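Local coordinates for threonine phosphate decarboxylase-like enzyme (Sulfurospirillum multivorans, PDB 6OUX), which catalyses the pyridoxal phosphate-dependent decarboxylation of L-serine O-phosphate to ethanolamine O-phosphate, a precursor in norcobamide biosynthesis, at residues V124-M127 and S133-E136; V145-N150 and C163-N168; D153-D158 and G362-C367; I177-N180 and A185-S188. All blocks are in the same frame, centred on the assembly; numbering follows the deposited sequence.

Followed from the N terminus, the chain first closes contact 1, a short loop in which strand 123-128 meets the segment 133-136 just beyond it. Contact 2 comes next in series: strand 143-148, the neighbour of 123-128 in the seven-stranded sheet, is covered by helix 159-169. The turn between that strand and helix supplies the first half of contact 3, whose second half lies some two hundred residues on, before strand 367-371 of the five-stranded sheet; contacts 2 and 3 therefore cross. Contact 4, a tight loop between strand 173-177 and helix 189-198, is nested within the long loop that contact 3 closes.

Contact 1. Residues V124-M127 and S133-E136; sequences VALM and SYYE
Leu126 of strand 123-128 and Tyr134 in the loop segment 133-136 meet through their side chains alone, with no hydrogen bond between the two segments. The side chain of Leu126 leaves the strand pointing toward the loop, CB first and then CG, which lies anti to the carbonyl carbon (chi1 -51°) and turns the fork so that both methyls meet Tyr134. Leu126 CD1 carries on toward the loop backbone, where it packs against Tyr134 CB at 3.9 Å and comes within 4.3 Å of Tyr135 N. Leu126 CD2 turns to the phenol and approaches Tyr134 CD2 obliquely, 4.2 Å away. The fork is thus divided between the root of the tyrosine and its ring carbon CD2. Tyr135 takes only a marginal share, and the end of its side chain leads away. The side chain of Tyr134 lies about 5 Å from that of Asn181, probably a ligand of O-phospho-L-serine. Tyr134 also touches Ile177 of strand 173-177 and Ile112 and Leu116 of helix 108-116, while Leu126 rests on Val175 and Val144 of the strands flanking its own. The contact is therefore a buried apolar layer between the sheet and helix 108-116.

Contact 2. Residues V145-N150 and C163-N168; sequences VYFPLN and CQFIEN
A helix laid over the edge of a sheet, as in the alpha/beta domain of PLP-dependent aminotransferases, brings Phe165 of helix 159-169 onto strand 143-148. The two short axes run nearly antiparallel, at 162°, and approach to 9.9 Å. Phe165 carries the contact on the helix side. Its CG stands anti to the backbone N (chi1 174°), which sends the ring down from the helix onto the strand. One face of this ring lies over Phe147 CA, and its far end reaches the backbone, with Phe165 CZ 3.5 Å from Tyr146 O in an oblique approach. Phe165 CZ also packs on Val145 CG2 at 4.0 Å. The Phe147 side chain slides past in the opposite direction and presents an edge, its CD1 lying 3.7 Å from Phe165 CG. The two rings are oblique, their planes at 57° and their centroids 5.5 Å apart. An alanine in place of Phe165 would probably leave Val145 CG2 and Tyr146 O without the ring that covers them, rob Phe147 of this neighbour and open a gap between helix and strand. Phe147 also meets Tyr162, from the same helix, edge-to-face, and Ile166 reaches Ala125. Strand 143-148, outermost in the sheet within this chain, is hydrogen-bonded through its backbone to strand 123-128, while helix 159-169 packs against helix 189-198 through Cys163 on Leu195 and a salt bridge from Glu167 to Arg198.

Contact 3. Residues D153-D158 and G362-C367; sequences DDYSFD and GVEGEC
Tyr155 reaches across to Gly362, Val363 and Glu364 with the end of its phenol, and the hydroxyl does most of the work. The direct hydrogen bond runs from Glu364 N to Tyr155 OH, 3.0 Å long and fairly straight at 162°, with the donor at the edge of the ring and near its plane. A second polar link goes through a water that also lies in the ring plane at the edge: it is 2.5 Å from Tyr155 OH and donates to Glu364 O at 2.9 Å. Both backbone polar groups of Glu364 are thus tied, directly or through water, to one hydroxyl. The remaining touches are van der Waals. Tyr155 CE1 passes 3.6 Å from Gly362 O, while Tyr155 OH lies 3.6 Å from Val363 CA and 3.8 Å from Glu364 CB. With CG anti to its own carbonyl carbon (chi1 -64°), the tyrosine extends toward the loop 362-367, and its ring also meets that of Tyr322. Tyr155 sits at the third position of a type I' beta turn from Asp153 to Ser156, whose two central residues have positive phi; the turn presents a tyrosine that joins the region after strand 143-148 to the loop leading into strand 367-371, which carries Arg369, probably a substrate ligand.

Contact 4. Residues I177-N180 and A185-S188; sequences INPN and AYLS
Asn178 and Leu187 are joined by a pair of hydrogen bonds, side-chain amide to backbone. Leu187 N points straight at Asn178 OD1 (2.9 Å, 179°), in the carbonyl plane and on a lone pair. Asn178 ND2 returns a bond to Leu187 O at 3.1 Å, also on a lone pair and close to the plane of the amide, so both ends of the amide are held and its rotation is fixed. The torsion that allows this sets CG anti to the backbone N (chi1 -166°). A backbone bond, Asn180 N to Ala185 O at 2.9 Å, closes the loop beyond Pro179, which follows a cis peptide bond. A leucine in place of Asn178 would probably leave Leu187 N and O without these mates, with only that backbone bond remaining. Pro179 CG packs on Tyr186 CD1 at 4.0 Å, and Asn178 ND2 approaches Tyr186 CE1 obliquely at 3.5 Å, amide and ring planes almost parallel. The Tyr186 hydroxyl is bonded to Glu217. As in related fold-type I PLP enzymes, this Asn-Pro-rich loop carries Asn181, probably a substrate ligand. It follows strand 173-177, where Ile177 touches Tyr134, and leads into helix 189-198, whose Met192 packs on Asn178 and Leu187 and whose start is capped by Ser188.

Contact 1. Residues V124-M127 and S133-E136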
loop_
_atom_site.group_PDB
_atom_site.type_symbol
_atom_site.label_atom_id
_atom_site.label_comp_id
_atom_site.label_asym_id
_atom_site.label_seq_id
_atom_site.Cartn_x
_atom_site.Cartn_y
_atom_site.Cartn_z
ATOM N N VAL A 124 12.490 23.164 -5.089
ATOM C CA VAL A 124 12.411 22.073 -6.099
ATOM C C VAL A 124 12.052 22.640 -7.484
ATOM O O VAL A 124 11.240 23.589 -7.591
ATOM C CB VAL A 124 11.413 21.007 -5.642
ATOM C CG1 VAL A 124 10.043 21.590 -5.460
ATOM C CG2 VAL A 124 11.437 19.777 -6.583
ATOM N N ALA A 125 12.760 22.167 -8.494
ATOM C CA ALA A 125 12.496 22.513 -9.893
ATOM C C ALA A 125 11.735 21.353 -10.552
ATOM O O ALA A 125 12.210 20.190 -10.541
ATOM C CB ALA A 125 13.755 22.835 -10.656
ATOM N N LEU A 126 10.547 21.687 -11.050
ATOM C CA LEU A 126 9.693 20.763 -11.845
ATOM C C LEU A 126 9.550 21.277 -13.254
ATOM O O LEU A 126 9.676 22.490 -13.515
ATOM C CB LEU A 126 8.307 20.656 -11.246
ATOM C CG LEU A 126 8.180 20.351 -9.756
ATOM C CD1 LEU A 126 6.689 20.365 -9.384
ATOM C CD2 LEU A 126 8.767 18.985 -9.481
ATOM N N MET A 127 9.267 20.373 -14.191
ATOM C CA MET A 127 8.927 20.812 -15.549
ATOM C C MET A 127 7.419 20.928 -15.673
ATOM O O MET A 127 6.666 20.279 -14.950
ATOM C CB MET A 127 9.477 19.841 -16.594
ATOM C CG MET A 127 11.013 19.748 -16.687
ATOM S SD MET A 127 11.356 18.362 -17.827
ATOM C CE MET A 127 10.710 16.864 -16.966
ATOM N N SER A 133 0.850 16.220 -10.242
ATOM C CA SER A 133 1.192 17.442 -9.538
ATOM C C SER A 133 2.074 16.985 -8.408
ATOM O O SER A 133 1.808 15.964 -7.760
ATOM C CB SER A 133 -0.029 18.187 -8.968
ATOM O OG SER A 133 -0.181 19.408 -9.664
ATOM N N TYR A 134 3.152 17.710 -8.205
ATOM C CA TYR A 134 4.046 17.369 -7.124
ATOM C C TYR A 134 4.028 18.524 -6.083
ATOM O O TYR A 134 4.416 18.293 -4.939
ATOM C CB TYR A 134 5.465 17.065 -7.673
ATOM C CG TYR A 134 5.589 15.944 -8.762
ATOM C CD1 TYR A 134 5.667 14.601 -8.420
ATOM C CD2 TYR A 134 5.632 16.269 -10.129
ATOM C CE1 TYR A 134 5.798 13.598 -9.382
ATOM C CE2 TYR A 134 5.752 15.278 -11.119
ATOM C CZ TYR A 134 5.829 13.940 -10.739
ATOM O OH TYR A 134 5.925 12.929 -11.701
ATOM N N TYR A 135 3.593 19.737 -6.466
ATOM C CA TYR A 135 3.594 20.892 -5.564
ATOM C C TYR A 135 2.811 20.634 -4.265
ATOM O O TYR A 135 3.143 21.235 -3.283
ATOM C CB TYR A 135 3.117 22.218 -6.231
ATOM C CG TYR A 135 1.621 22.289 -6.309
ATOM C CD1 TYR A 135 0.936 21.631 -7.345
ATOM C CD2 TYR A 135 0.882 22.948 -5.349
ATOM C CE1 TYR A 135 -0.455 21.640 -7.419
ATOM C CE2 TYR A 135 -0.518 22.966 -5.415
ATOM C CZ TYR A 135 -1.175 22.296 -6.448
ATOM O OH TYR A 135 -2.542 22.265 -6.547
ATOM N N GLU A 136 1.792 19.761 -4.241
ATOM C CA GLU A 136 1.049 19.539 -2.981
ATOM C C GLU A 136 1.844 18.722 -1.997
ATOM O O GLU A 136 1.466 18.616 -0.849
ATOM C CB GLU A 136 -0.317 18.837 -3.139
ATOM C CG GLU A 136 -1.189 19.271 -4.294
ATOM C CD GLU A 136 -1.034 18.316 -5.433
ATOM O OE1 GLU A 136 0.147 18.105 -5.812
ATOM O OE2 GLU A 136 -2.051 17.736 -5.884
#

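Contact 2. Residues V145-N150 and C163-N168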
loop_
_atom_site.group_PDB
_atom_site.type_symbol
_atom_site.label_atom_id
_atom_site.label_comp_id
_atom_site.label_asym_id
_atom_site.label_seq_id
_atom_site.Cartn_x
_atom_site.Cartn_y
_atom_site.Cartn_z
ATOM N N VAL A 145 9.756 25.926 -8.374
ATOM C CA VAL A 145 10.000 26.687 -9.637
ATOM C C VAL A 145 9.756 25.735 -10.837
ATOM O O VAL A 145 9.938 24.511 -10.706
ATOM C CB VAL A 145 11.396 27.309 -9.698
ATOM C CG1 VAL A 145 11.494 28.456 -8.672
ATOM C CG2 VAL A 145 12.512 26.275 -9.500
ATOM N N TYR A 146 9.300 26.273 -11.959
ATOM C CA TYR A 146 8.819 25.444 -13.074
ATOM C C TYR A 146 9.650 25.786 -14.254
ATOM O O TYR A 146 9.846 26.950 -14.500
ATOM C CB TYR A 146 7.322 25.745 -13.386
ATOM C CG TYR A 146 6.397 25.204 -12.346
ATOM C CD1 TYR A 146 6.049 23.847 -12.352
ATOM C CD2 TYR A 146 5.962 25.986 -11.289
ATOM C CE1 TYR A 146 5.201 23.318 -11.393
ATOM C CE2 TYR A 146 5.166 25.463 -10.294
ATOM C CZ TYR A 146 4.754 24.130 -10.372
ATOM O OH TYR A 146 3.928 23.590 -9.421
ATOM N N PHE A 147 10.212 24.805 -14.927
ATOM C CA PHE A 147 10.779 24.982 -16.275
ATOM C C PHE A 147 9.680 24.675 -17.346
ATOM O O PHE A 147 9.133 23.580 -17.333
ATOM C CB PHE A 147 11.966 24.017 -16.455
ATOM C CG PHE A 147 12.673 24.188 -17.775
ATOM C CD1 PHE A 147 13.586 25.212 -17.945
ATOM C CD2 PHE A 147 12.390 23.355 -18.844
ATOM C CE1 PHE A 147 14.195 25.424 -19.152
ATOM C CE2 PHE A 147 13.008 23.550 -20.066
ATOM C CZ PHE A 147 13.913 24.586 -20.216
ATOM N N PRO A 148 9.331 25.647 -18.233
ATOM C CA PRO A 148 8.237 25.415 -19.207
ATOM C C PRO A 148 8.712 24.708 -20.426
ATOM O O PRO A 148 9.625 25.155 -21.030
ATOM C CB PRO A 148 7.787 26.840 -19.565
ATOM C CG PRO A 148 9.024 27.670 -19.362
ATOM C CD PRO A 148 9.674 27.088 -18.152
ATOM N N LEU A 149 8.153 23.547 -20.722
ATOM C CA LEU A 149 8.393 22.900 -22.022
ATOM C C LEU A 149 7.593 23.694 -23.043
ATOM O O LEU A 149 6.497 24.161 -22.757
ATOM C CB LEU A 149 7.873 21.470 -22.039
ATOM C CG LEU A 149 8.707 20.319 -21.468
ATOM C CD1 LEU A 149 10.130 20.664 -21.068
ATOM C CD2 LEU A 149 7.950 19.483 -20.453
ATOM N N ASN A 150 8.090 23.806 -24.246
ATOM C CA ASN A 150 7.323 24.548 -25.198
ATOM C C ASN A 150 6.646 23.656 -26.275
ATOM O O ASN A 150 7.295 22.837 -26.960
ATOM C CB ASN A 150 8.203 25.654 -25.706
ATOM C CG ASN A 150 7.736 26.222 -26.995
ATOM O OD1 ASN A 150 6.593 26.739 -27.152
ATOM N ND2 ASN A 150 8.642 26.154 -27.962
ATOM N N CYS A 163 19.599 23.326 -17.945
ATOM C CA CYS A 163 20.751 23.429 -17.076
ATOM C C CYS A 163 21.020 24.870 -16.627
ATOM O O CYS A 163 21.313 25.106 -15.474
ATOM C CB CYS A 163 21.972 22.879 -17.769
ATOM S SG CYS A 163 21.952 21.089 -17.789
ATOM N N GLN A 164 20.927 25.820 -17.551
ATOM C CA GLN A 164 21.125 27.203 -17.194
ATOM C C GLN A 164 20.049 27.706 -16.186
ATOM O O GLN A 164 20.341 28.438 -15.247
ATOM C CB GLN A 164 21.105 28.054 -18.454
ATOM C CG GLN A 164 21.445 29.485 -18.173
ATOM C CD GLN A 164 22.826 29.609 -17.527
ATOM O OE1 GLN A 164 22.957 29.994 -16.355
ATOM N NE2 GLN A 164 23.838 29.221 -18.248
ATOM N N PHE A 165 18.810 27.278 -16.407
ATOM C CA PHE A 165 17.719 27.523 -15.514
ATOM C C PHE A 165 18.029 26.965 -14.101
ATOM O O PHE A 165 17.826 27.670 -13.092
ATOM C CB PHE A 165 16.437 26.896 -16.069
ATOM C CG PHE A 165 15.280 26.984 -15.146
ATOM C CD1 PHE A 165 14.639 28.203 -14.947
ATOM C CD2 PHE A 165 14.844 25.879 -14.451
ATOM C CE1 PHE A 165 13.572 28.305 -14.056
ATOM C CE2 PHE A 165 13.770 25.956 -13.572
ATOM C CZ PHE A 165 13.131 27.171 -13.377
ATOM N N ILE A 166 18.472 25.706 -14.048
ATOM C CA ILE A 166 18.856 25.093 -12.772
ATOM C C ILE A 166 20.069 25.853 -12.115
ATOM O O ILE A 166 20.105 26.073 -10.897
ATOM C CB ILE A 166 19.141 23.562 -12.913
ATOM C CG1 ILE A 166 17.895 22.806 -13.403
ATOM C CG2 ILE A 166 19.596 22.973 -11.564
ATOM C CD1 ILE A 166 16.658 23.034 -12.582
ATOM N N GLU A 167 21.030 26.246 -12.906
ATOM C CA GLU A 167 22.161 27.025 -12.363
ATOM C C GLU A 167 21.670 28.351 -11.771
ATOM O O GLU A 167 22.017 28.705 -10.634
ATOM C CB GLU A 167 23.206 27.244 -13.448
ATOM C CG GLU A 167 24.057 26.019 -13.700
ATOM C CD GLU A 167 24.795 26.080 -15.029
ATOM O OE1 GLU A 167 24.522 27.021 -15.824
ATOM O OE2 GLU A 167 25.617 25.163 -15.306
ATOM N N ASN A 168 20.824 29.060 -12.507
ATOM C CA ASN A 168 20.221 30.300 -11.988
ATOM C C ASN A 168 19.405 30.122 -10.706
ATOM O O ASN A 168 19.513 30.892 -9.743
ATOM C CB ASN A 168 19.303 30.884 -13.055
ATOM C CG ASN A 168 20.056 31.342 -14.274
ATOM O OD1 ASN A 168 21.286 31.354 -14.312
ATOM N ND2 ASN A 168 19.326 31.734 -15.268
#

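Contact 3. Residues D153-D158 and G362-C367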
loop_
_atom_site.group_PDB
_atom_site.type_symbol
_atom_site.label_atom_id
_atom_site.label_comp_id
_atom_site.label_asym_id
_atom_site.label_seq_id
_atom_site.Cartn_x
_atom_site.Cartn_y
_atom_site.Cartn_z
ATOM N N ASP A 153 8.166 23.256 -29.788
ATOM C CA ASP A 153 9.214 22.274 -29.955
ATOM C C ASP A 153 8.715 20.863 -29.626
ATOM O O ASP A 153 9.482 20.064 -29.179
ATOM C CB ASP A 153 10.435 22.500 -29.014
ATOM C CG ASP A 153 10.855 23.969 -28.855
ATOM O OD1 ASP A 153 10.806 24.749 -29.814
ATOM O OD2 ASP A 153 11.291 24.327 -27.721
ATOM N N ASP A 154 7.429 20.579 -29.807
ATOM C CA ASP A 154 6.872 19.265 -29.497
ATOM C C ASP A 154 7.096 18.926 -28.013
ATOM O O ASP A 154 7.190 17.743 -27.655
ATOM C CB ASP A 154 7.508 18.157 -30.399
ATOM C CG ASP A 154 6.927 18.092 -31.797
ATOM O OD1 ASP A 154 5.790 18.517 -32.022
ATOM O OD2 ASP A 154 7.635 17.547 -32.688
ATOM N N TYR A 155 7.173 19.959 -27.140
ATOM C CA TYR A 155 7.430 19.747 -25.719
ATOM C C TYR A 155 8.760 19.065 -25.460
ATOM O O TYR A 155 8.959 18.498 -24.384
ATOM C CB TYR A 155 6.316 18.929 -25.062
ATOM C CG TYR A 155 4.990 19.679 -25.088
ATOM C CD1 TYR A 155 4.773 20.789 -24.256
ATOM C CD2 TYR A 155 3.987 19.301 -25.956
ATOM C CE1 TYR A 155 3.605 21.461 -24.269
ATOM C CE2 TYR A 155 2.794 19.957 -25.963
ATOM C CZ TYR A 155 2.603 21.070 -25.143
ATOM O OH TYR A 155 1.382 21.728 -25.158
ATOM N N SER A 156 9.656 19.211 -26.430
ATOM C CA SER A 156 11.018 18.675 -26.409
ATOM C C SER A 156 11.800 19.386 -25.343
ATOM O O SER A 156 11.731 20.609 -25.220
ATOM C CB SER A 156 11.689 18.967 -27.765
ATOM O OG SER A 156 12.933 18.355 -27.894
ATOM N N PHE A 157 12.511 18.596 -24.573
ATOM C CA PHE A 157 13.273 19.070 -23.434
ATOM C C PHE A 157 14.611 19.622 -23.945
ATOM O O PHE A 157 15.491 18.864 -24.432
ATOM C CB PHE A 157 13.490 17.869 -22.524
ATOM C CG PHE A 157 14.142 18.201 -21.257
ATOM C CD1 PHE A 157 13.414 18.754 -20.227
ATOM C CD2 PHE A 157 15.500 18.008 -21.118
ATOM C CE1 PHE A 157 14.036 19.093 -19.044
ATOM C CE2 PHE A 157 16.129 18.330 -19.957
ATOM C CZ PHE A 157 15.405 18.860 -18.911
ATOM N N ASP A 158 14.737 20.941 -23.915
ATOM C CA ASP A 158 15.998 21.582 -24.279
ATOM C C ASP A 158 16.994 21.562 -23.052
ATOM O O ASP A 158 16.832 22.305 -22.053
ATOM C CB ASP A 158 15.715 22.987 -24.778
ATOM C CG ASP A 158 16.991 23.778 -25.091
ATOM O OD1 ASP A 158 18.068 23.460 -24.552
ATOM O OD2 ASP A 158 16.893 24.732 -25.884
ATOM N N GLY A 362 -0.164 23.833 -18.738
ATOM C CA GLY A 362 0.954 23.824 -19.645
ATOM C C GLY A 362 0.705 23.119 -20.939
ATOM O O GLY A 362 1.512 23.250 -21.908
ATOM N N VAL A 363 -0.396 22.384 -21.009
ATOM C CA VAL A 363 -0.792 21.734 -22.269
ATOM C C VAL A 363 -1.660 22.708 -23.102
ATOM O O VAL A 363 -2.780 22.990 -22.759
ATOM C CB VAL A 363 -1.521 20.398 -22.061
ATOM C CG1 VAL A 363 -1.849 19.777 -23.419
ATOM C CG2 VAL A 363 -0.653 19.435 -21.237
ATOM N N GLU A 364 -1.111 23.191 -24.206
ATOM C CA GLU A 364 -1.771 24.133 -25.074
ATOM C C GLU A 364 -2.860 23.459 -25.901
ATOM O O GLU A 364 -2.764 22.242 -26.273
ATOM C CB GLU A 364 -0.775 24.762 -26.050
ATOM C CG GLU A 364 0.280 25.648 -25.407
ATOM C CD GLU A 364 0.976 26.575 -26.418
ATOM O OE1 GLU A 364 0.549 26.687 -27.570
ATOM O OE2 GLU A 364 1.969 27.223 -26.051
ATOM N N GLY A 365 -3.893 24.256 -26.165
ATOM C CA GLY A 365 -4.997 23.850 -26.970
ATOM C C GLY A 365 -5.752 22.708 -26.375
ATOM O O GLY A 365 -5.733 22.508 -25.174
ATOM N N GLU A 366 -6.473 21.992 -27.236
ATOM C CA GLU A 366 -7.427 20.978 -26.793
ATOM C C GLU A 366 -6.835 19.597 -27.140
ATOM O O GLU A 366 -6.786 19.250 -28.302
ATOM C CB GLU A 366 -8.779 21.171 -27.535
ATOM C CG GLU A 366 -9.603 22.378 -27.064
ATOM C CD GLU A 366 -10.160 22.166 -25.674
ATOM O OE1 GLU A 366 -10.633 21.031 -25.322
ATOM O OE2 GLU A 366 -10.103 23.119 -24.882
ATOM N N CYS A 367 -6.382 18.838 -26.142
ATOM C CA CYS A 367 -5.611 17.608 -26.347
ATOM C C CYS A 367 -6.248 16.472 -25.610
ATOM O O CYS A 367 -6.984 16.662 -24.591
ATOM C CB CYS A 367 -4.134 17.772 -25.900
ATOM S SG CYS A 367 -3.190 18.886 -26.967
HETATM O O HOH W 1 -0.260 20.933 -26.798
#

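Contact 4. Residues I177-N180 and A185-S188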
loop_
_atom_site.group_PDB
_atom_site.type_symbol
_atom_site.label_atom_id
_atom_site.label_comp_id
_atom_site.label_asym_id
_atom_site.label_seq_id
_atom_site.Cartn_x
_atom_site.Cartn_y
_atom_site.Cartn_z
ATOM N N ILE A 177 11.096 13.466 -15.478
ATOM C CA ILE A 177 10.305 12.304 -15.851
ATOM C C ILE A 177 10.784 11.911 -17.267
ATOM O O ILE A 177 10.637 12.712 -18.191
ATOM C CB ILE A 177 8.840 12.603 -15.875
ATOM C CG1 ILE A 177 8.386 13.416 -14.652
ATOM C CG2 ILE A 177 8.008 11.294 -16.025
ATOM C CD1 ILE A 177 8.558 12.743 -13.329
ATOM N N ASN A 178 11.336 10.729 -17.459
ATOM C CA ASN A 178 11.976 10.417 -18.737
ATOM C C ASN A 178 11.743 8.935 -19.074
ATOM O O ASN A 178 12.278 8.071 -18.398
ATOM C CB ASN A 178 13.456 10.746 -18.697
ATOM C CG ASN A 178 14.067 10.763 -20.054
ATOM O OD1 ASN A 178 13.490 11.328 -21.000
ATOM N ND2 ASN A 178 15.202 10.115 -20.195
ATOM N N PRO A 179 10.892 8.624 -20.069
ATOM C CA PRO A 179 10.072 9.545 -20.870
ATOM C C PRO A 179 9.061 10.353 -20.082
ATOM O O PRO A 179 8.520 9.885 -19.095
ATOM C CB PRO A 179 9.332 8.589 -21.890
ATOM C CG PRO A 179 10.138 7.301 -21.900
ATOM C CD PRO A 179 10.655 7.216 -20.459
ATOM N N ASN A 180 8.729 11.553 -20.541
ATOM C CA ASN A 180 7.687 12.413 -19.849
ATOM C C ASN A 180 6.203 11.907 -20.099
ATOM O O ASN A 180 5.933 11.308 -21.090
ATOM C CB ASN A 180 7.824 13.871 -20.284
ATOM C CG ASN A 180 7.257 14.879 -19.277
ATOM O OD1 ASN A 180 7.264 14.656 -18.072
ATOM N ND2 ASN A 180 6.683 15.988 -19.799
ATOM N N ALA A 185 7.808 12.307 -24.673
ATOM C CA ALA A 185 9.080 12.535 -25.284
ATOM C C ALA A 185 10.202 12.042 -24.331
ATOM O O ALA A 185 10.052 12.076 -23.112
ATOM C CB ALA A 185 9.258 13.982 -25.609
ATOM N N TYR A 186 11.282 11.574 -24.941
ATOM C CA TYR A 186 12.386 10.868 -24.309
ATOM C C TYR A 186 13.736 11.541 -24.649
ATOM O O TYR A 186 14.027 11.798 -25.788
ATOM C CB TYR A 186 12.430 9.395 -24.768
ATOM C CG TYR A 186 13.672 8.634 -24.335
ATOM C CD1 TYR A 186 13.873 8.267 -23.002
ATOM C CD2 TYR A 186 14.649 8.289 -25.260
ATOM C CE1 TYR A 186 14.991 7.587 -22.624
ATOM C CE2 TYR A 186 15.765 7.555 -24.891
ATOM C CZ TYR A 186 15.890 7.205 -23.565
ATOM O OH TYR A 186 17.001 6.566 -23.208
ATOM N N LEU A 187 14.525 11.810 -23.626
ATOM C CA LEU A 187 15.891 12.322 -23.745
ATOM C C LEU A 187 16.865 11.155 -23.743
ATOM O O LEU A 187 16.843 10.335 -22.791
ATOM C CB LEU A 187 16.206 13.189 -22.520
ATOM C CG LEU A 187 17.477 14.045 -22.646
ATOM C CD1 LEU A 187 17.297 15.083 -23.752
ATOM C CD2 LEU A 187 17.774 14.721 -21.333
ATOM N N SER A 188 17.720 11.086 -24.767
ATOM C CA SER A 188 18.727 9.995 -24.897
ATOM C C SER A 188 19.651 9.848 -23.704
ATOM O O SER A 188 19.889 10.816 -22.964
ATOM C CB SER A 188 19.637 10.226 -26.128
ATOM O OG SER A 188 20.348 11.440 -25.977
#